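PDB 2NYX: probable transcriptional regulatory protein, Rv1404 from Mycobacterium tuberculosis, which probably binds DNA as a dimeric transcription factor of the MarR family, through winged helix-turn-helix domains. Local coordinates for residues I43-L54 with M79-I89. Sequence-based numbering, arbitrary orientation.
Sequences ITIPQFRTLVIL and MVDRLVGAELI
Through L83, M79 and I89, helix 79-85 and, beyond its turn, the start of the next strand pack against L51, T50, Q47 and P46 of helix 45-54, the short helical axes passing 10.4 Å apart at 78°. L83 sits at the centre: its CD1 lies 3.7 Å from the backbone O of Q47 and also meets L51 CD2 and T50 CG2, while its CD2 rests against CB and CG of Q47. M79, a selenomethionine, sends its chain to the N-terminal turn of the other helix, carrying SE to P46 CB, 3.8 Å away, and the bend at chi3 (59°) folds CE back onto the same carbon; M79 SE is also 4.0 Å from T50 OG1. The T50 hydroxyl is already committed, donating to P46 O, which receives T50 N from the other face of its carbonyl plane. With OG1 so engaged, CG2 stands anti to the backbone N and meets I89 CD1. The I89 and L54 side chains cross at about a right angle, CD1 to CD1 3.7 Å, and I89 CD1 also touches L51 CD2. At the edge of the contact, Q47 NE2 merely packs on R82 CD, the amide and guanidinium planes 35° apart. The Q47 amide is steadied from its own segment: OE1 accepts T44 N from above the carbonyl plane, and Q47 N returns a bond to T44 OG1 (3.2 Å), closing a capping box. A Schellman motif with E87 at C-prime ends helix 79-85 and turns L88 and I89 back toward L51. L105 of strand 102-105 also covers L51 and L54, extending this apolar core. The arrangement is that of a MarR-type winged helix-turn-helix domain, in which helix 73-85, probably the DNA-recognition helix, is seated on helix 45-57 and leads into the first wing strand, 89-92.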
loop_
_atom_site.group_PDB
_atom_site.type_symbol
_atom_site.label_atom_id
_atom_site.label_comp_id
_atom_site.label_asym_id
_atom_site.label_seq_id
_atom_site.Cartn_x
_atom_site.Cartn_y
_atom_site.Cartn_z
ATOM N N ILE B 43 0.789 4.447 12.253
ATOM C CA ILE B 43 0.377 5.187 11.078
ATOM C C ILE B 43 -0.251 4.274 10.003
ATOM O O ILE B 43 0.348 3.291 9.571
ATOM C CB ILE B 43 1.539 6.063 10.560
ATOM C CG1 ILE B 43 1.065 7.006 9.468
ATOM C CG2 ILE B 43 2.704 5.211 10.094
ATOM C CD1 ILE B 43 1.935 8.214 9.338
ATOM N N THR B 44 -1.480 4.605 9.606
ATOM C CA THR B 44 -2.195 3.883 8.557
ATOM C C THR B 44 -1.621 4.224 7.189
ATOM O O THR B 44 -0.914 5.215 7.035
ATOM C CB THR B 44 -3.723 4.189 8.547
ATOM O OG1 THR B 44 -3.961 5.505 8.022
ATOM C CG2 THR B 44 -4.339 4.055 9.937
ATOM N N ILE B 45 -1.945 3.400 6.197
ATOM C CA ILE B 45 -1.510 3.617 4.813
ATOM C C ILE B 45 -2.068 4.910 4.185
ATOM O O ILE B 45 -1.304 5.659 3.565
ATOM C CB ILE B 45 -1.741 2.345 3.914
ATOM C CG1 ILE B 45 -0.746 1.246 4.314
ATOM C CG2 ILE B 45 -1.639 2.696 2.428
ATOM C CD1 ILE B 45 -0.703 0.023 3.404
ATOM N N PRO B 46 -3.388 5.175 4.326
ATOM C CA PRO B 46 -3.907 6.492 3.897
ATOM C C PRO B 46 -3.187 7.676 4.566
ATOM O O PRO B 46 -2.853 8.666 3.905
ATOM C CB PRO B 46 -5.377 6.438 4.317
ATOM C CG PRO B 46 -5.712 4.963 4.305
ATOM C CD PRO B 46 -4.472 4.302 4.824
ATOM N N GLN B 47 -2.941 7.572 5.864
ATOM C CA GLN B 47 -2.176 8.584 6.573
ATOM C C GLN B 47 -0.800 8.777 5.945
ATOM O O GLN B 47 -0.395 9.904 5.669
ATOM C CB GLN B 47 -2.062 8.219 8.054
ATOM C CG GLN B 47 -3.336 8.523 8.826
ATOM C CD GLN B 47 -3.372 7.895 10.199
ATOM O OE1 GLN B 47 -2.371 7.358 10.686
ATOM N NE2 GLN B 47 -4.538 7.957 10.841
ATOM N N PHE B 48 -0.087 7.688 5.686
ATOM C CA PHE B 48 1.244 7.821 5.106
ATOM C C PHE B 48 1.232 8.449 3.711
ATOM O O PHE B 48 2.097 9.263 3.392
ATOM C CB PHE B 48 2.021 6.506 5.106
ATOM C CG PHE B 48 3.435 6.674 4.651
ATOM C CD1 PHE B 48 4.372 7.283 5.479
ATOM C CD2 PHE B 48 3.816 6.302 3.368
ATOM C CE1 PHE B 48 5.674 7.478 5.049
ATOM C CE2 PHE B 48 5.120 6.491 2.930
ATOM C CZ PHE B 48 6.049 7.079 3.768
ATOM N N ARG B 49 0.252 8.079 2.891
ATOM C CA ARG B 49 0.083 8.676 1.571
ATOM C C ARG B 49 -0.114 10.205 1.655
ATOM O O ARG B 49 0.500 10.961 0.895
ATOM C CB ARG B 49 -1.061 7.984 0.809
ATOM C CG ARG B 49 -1.302 8.511 -0.598
ATOM C CD ARG B 49 -0.048 8.393 -1.457
ATOM N NE ARG B 49 -0.128 9.166 -2.692
ATOM C CZ ARG B 49 0.847 9.223 -3.596
ATOM N NH1 ARG B 49 1.966 8.539 -3.416
ATOM N NH2 ARG B 49 0.707 9.953 -4.689
ATOM N N THR B 50 -0.954 10.646 2.589
ATOM C CA THR B 50 -1.129 12.073 2.903
ATOM C C THR B 50 0.216 12.771 3.068
ATOM O O THR B 50 0.429 13.864 2.541
ATOM C CB THR B 50 -1.958 12.259 4.196
ATOM O OG1 THR B 50 -3.237 11.662 4.019
ATOM C CG2 THR B 50 -2.156 13.721 4.535
ATOM N N LEU B 51 1.122 12.141 3.806
ATOM C CA LEU B 51 2.433 12.743 4.057
ATOM C C LEU B 51 3.258 12.857 2.778
ATOM O O LEU B 51 3.902 13.867 2.556
ATOM C CB LEU B 51 3.204 11.976 5.136
ATOM C CG LEU B 51 2.582 11.808 6.522
ATOM C CD1 LEU B 51 3.544 11.090 7.419
ATOM C CD2 LEU B 51 2.216 13.138 7.111
ATOM N N VAL B 52 3.207 11.832 1.932
ATOM C CA VAL B 52 3.960 11.826 0.687
ATOM C C VAL B 52 3.423 12.873 -0.269
ATOM O O VAL B 52 4.195 13.588 -0.916
ATOM C CB VAL B 52 3.964 10.430 0.015
ATOM C CG1 VAL B 52 4.644 10.491 -1.354
ATOM C CG2 VAL B 52 4.660 9.425 0.923
ATOM N N ILE B 53 2.102 12.976 -0.350
ATOM C CA ILE B 53 1.479 14.014 -1.169
ATOM C C ILE B 53 1.955 15.391 -0.700
ATOM O O ILE B 53 2.267 16.261 -1.521
ATOM C CB ILE B 53 -0.058 13.897 -1.178
ATOM C CG1 ILE B 53 -0.469 12.500 -1.652
ATOM C CG2 ILE B 53 -0.675 14.935 -2.098
ATOM C CD1 ILE B 53 -1.961 12.313 -1.850
ATOM N N LEU B 54 2.064 15.568 0.614
ATOM C CA LEU B 54 2.497 16.858 1.153
ATOM C C LEU B 54 3.967 17.197 0.862
ATOM O O LEU B 54 4.291 18.371 0.626
ATOM C CB LEU B 54 2.118 17.029 2.633
ATOM C CG LEU B 54 0.620 17.265 2.877
ATOM C CD1 LEU B 54 0.301 17.331 4.359
ATOM C CD2 LEU B 54 0.125 18.530 2.180
HETATM N N MSE B 79 -8.414 12.577 9.176
HETATM C CA MSE B 79 -7.044 12.054 9.231
HETATM C C MSE B 79 -5.962 13.135 9.260
HETATM O O MSE B 79 -4.873 12.897 9.764
HETATM C CB MSE B 79 -6.770 10.976 8.168
HETATM C CG MSE B 79 -6.704 11.445 6.733
HETATM SE SE MSE B 79 -6.569 9.923 5.434
HETATM C CE MSE B 79 -8.253 8.919 5.873
ATOM N N VAL B 80 -6.263 14.318 8.737
ATOM C CA VAL B 80 -5.365 15.466 8.881
ATOM C C VAL B 80 -5.368 15.922 10.345
ATOM O O VAL B 80 -4.305 16.175 10.914
ATOM C CB VAL B 80 -5.719 16.632 7.912
ATOM C CG1 VAL B 80 -4.874 17.869 8.194
ATOM C CG2 VAL B 80 -5.504 16.209 6.488
ATOM N N ASP B 81 -6.550 15.997 10.957
ATOM C CA ASP B 81 -6.659 16.303 12.386
ATOM C C ASP B 81 -5.771 15.395 13.240
ATOM O O ASP B 81 -5.071 15.869 14.142
ATOM C CB ASP B 81 -8.108 16.186 12.869
ATOM C CG ASP B 81 -9.000 17.294 12.345
ATOM O OD1 ASP B 81 -8.494 18.401 12.052
ATOM O OD2 ASP B 81 -10.226 17.053 12.239
ATOM N N ARG B 82 -5.811 14.096 12.953
ATOM C CA ARG B 82 -5.030 13.100 13.676
ATOM C C ARG B 82 -3.541 13.322 13.480
ATOM O O ARG B 82 -2.762 13.271 14.430
ATOM C CB ARG B 82 -5.408 11.684 13.226
ATOM C CG ARG B 82 -6.752 11.226 13.737
ATOM C CD ARG B 82 -6.993 9.739 13.488
ATOM N NE ARG B 82 -8.423 9.426 13.580
ATOM C CZ ARG B 82 -9.243 9.306 12.535
ATOM N NH1 ARG B 82 -8.781 9.450 11.292
ATOM N NH2 ARG B 82 -10.531 9.036 12.730
ATOM N N LEU B 83 -3.150 13.569 12.237
ATOM C CA LEU B 83 -1.746 13.783 11.912
ATOM C C LEU B 83 -1.238 15.104 12.477
ATOM O O LEU B 83 -0.050 15.245 12.791
ATOM C CB LEU B 83 -1.516 13.688 10.399
ATOM C CG LEU B 83 -1.685 12.293 9.809
ATOM C CD1 LEU B 83 -1.415 12.289 8.317
ATOM C CD2 LEU B 83 -0.795 11.288 10.510
ATOM N N VAL B 84 -2.150 16.062 12.618
ATOM C CA VAL B 84 -1.853 17.302 13.335
ATOM C C VAL B 84 -1.608 17.000 14.816
ATOM O O VAL B 84 -0.635 17.471 15.395
ATOM C CB VAL B 84 -2.950 18.354 13.141
ATOM C CG1 VAL B 84 -2.781 19.488 14.128
ATOM C CG2 VAL B 84 -2.904 18.878 11.716
ATOM N N GLY B 85 -2.485 16.185 15.395
ATOM C CA GLY B 85 -2.352 15.727 16.767
ATOM C C GLY B 85 -1.055 14.990 17.025
ATOM O O GLY B 85 -0.529 15.052 18.122
ATOM N N ALA B 86 -0.539 14.294 16.017
ATOM C CA ALA B 86 0.699 13.532 16.146
ATOM C C ALA B 86 1.943 14.311 15.686
ATOM O O ALA B 86 2.999 13.727 15.480
ATOM C CB ALA B 86 0.578 12.210 15.404
ATOM N N GLU B 87 1.805 15.631 15.556
ATOM C CA GLU B 87 2.896 16.557 15.173
ATOM C C GLU B 87 3.556 16.262 13.831
ATOM O O GLU B 87 4.709 16.613 13.625
ATOM C CB GLU B 87 3.984 16.655 16.255
ATOM C CG GLU B 87 3.663 17.541 17.438
ATOM C CD GLU B 87 3.019 16.771 18.574
ATOM O OE1 GLU B 87 3.600 16.742 19.690
ATOM O OE2 GLU B 87 1.936 16.185 18.348
ATOM N N LEU B 88 2.832 15.631 12.919
ATOM C CA LEU B 88 3.371 15.341 11.590
ATOM C C LEU B 88 2.929 16.378 10.549
ATOM O O LEU B 88 3.530 16.495 9.477
ATOM C CB LEU B 88 3.010 13.908 11.167
ATOM C CG LEU B 88 3.457 12.800 12.139
ATOM C CD1 LEU B 88 2.648 11.533 11.965
ATOM C CD2 LEU B 88 4.917 12.495 11.998
ATOM N N ILE B 89 1.890 17.140 10.889
ATOM C CA ILE B 89 1.312 18.166 10.008
ATOM C C ILE B 89 0.981 19.453 10.777
ATOM O O ILE B 89 0.441 19.407 11.884
ATOM C CB ILE B 89 0.057 17.626 9.263
ATOM C CG1 ILE B 89 0.469 16.584 8.226
ATOM C CG2 ILE B 89 -0.724 18.742 8.587
ATOM C CD1 ILE B 89 -0.686 15.878 7.564
#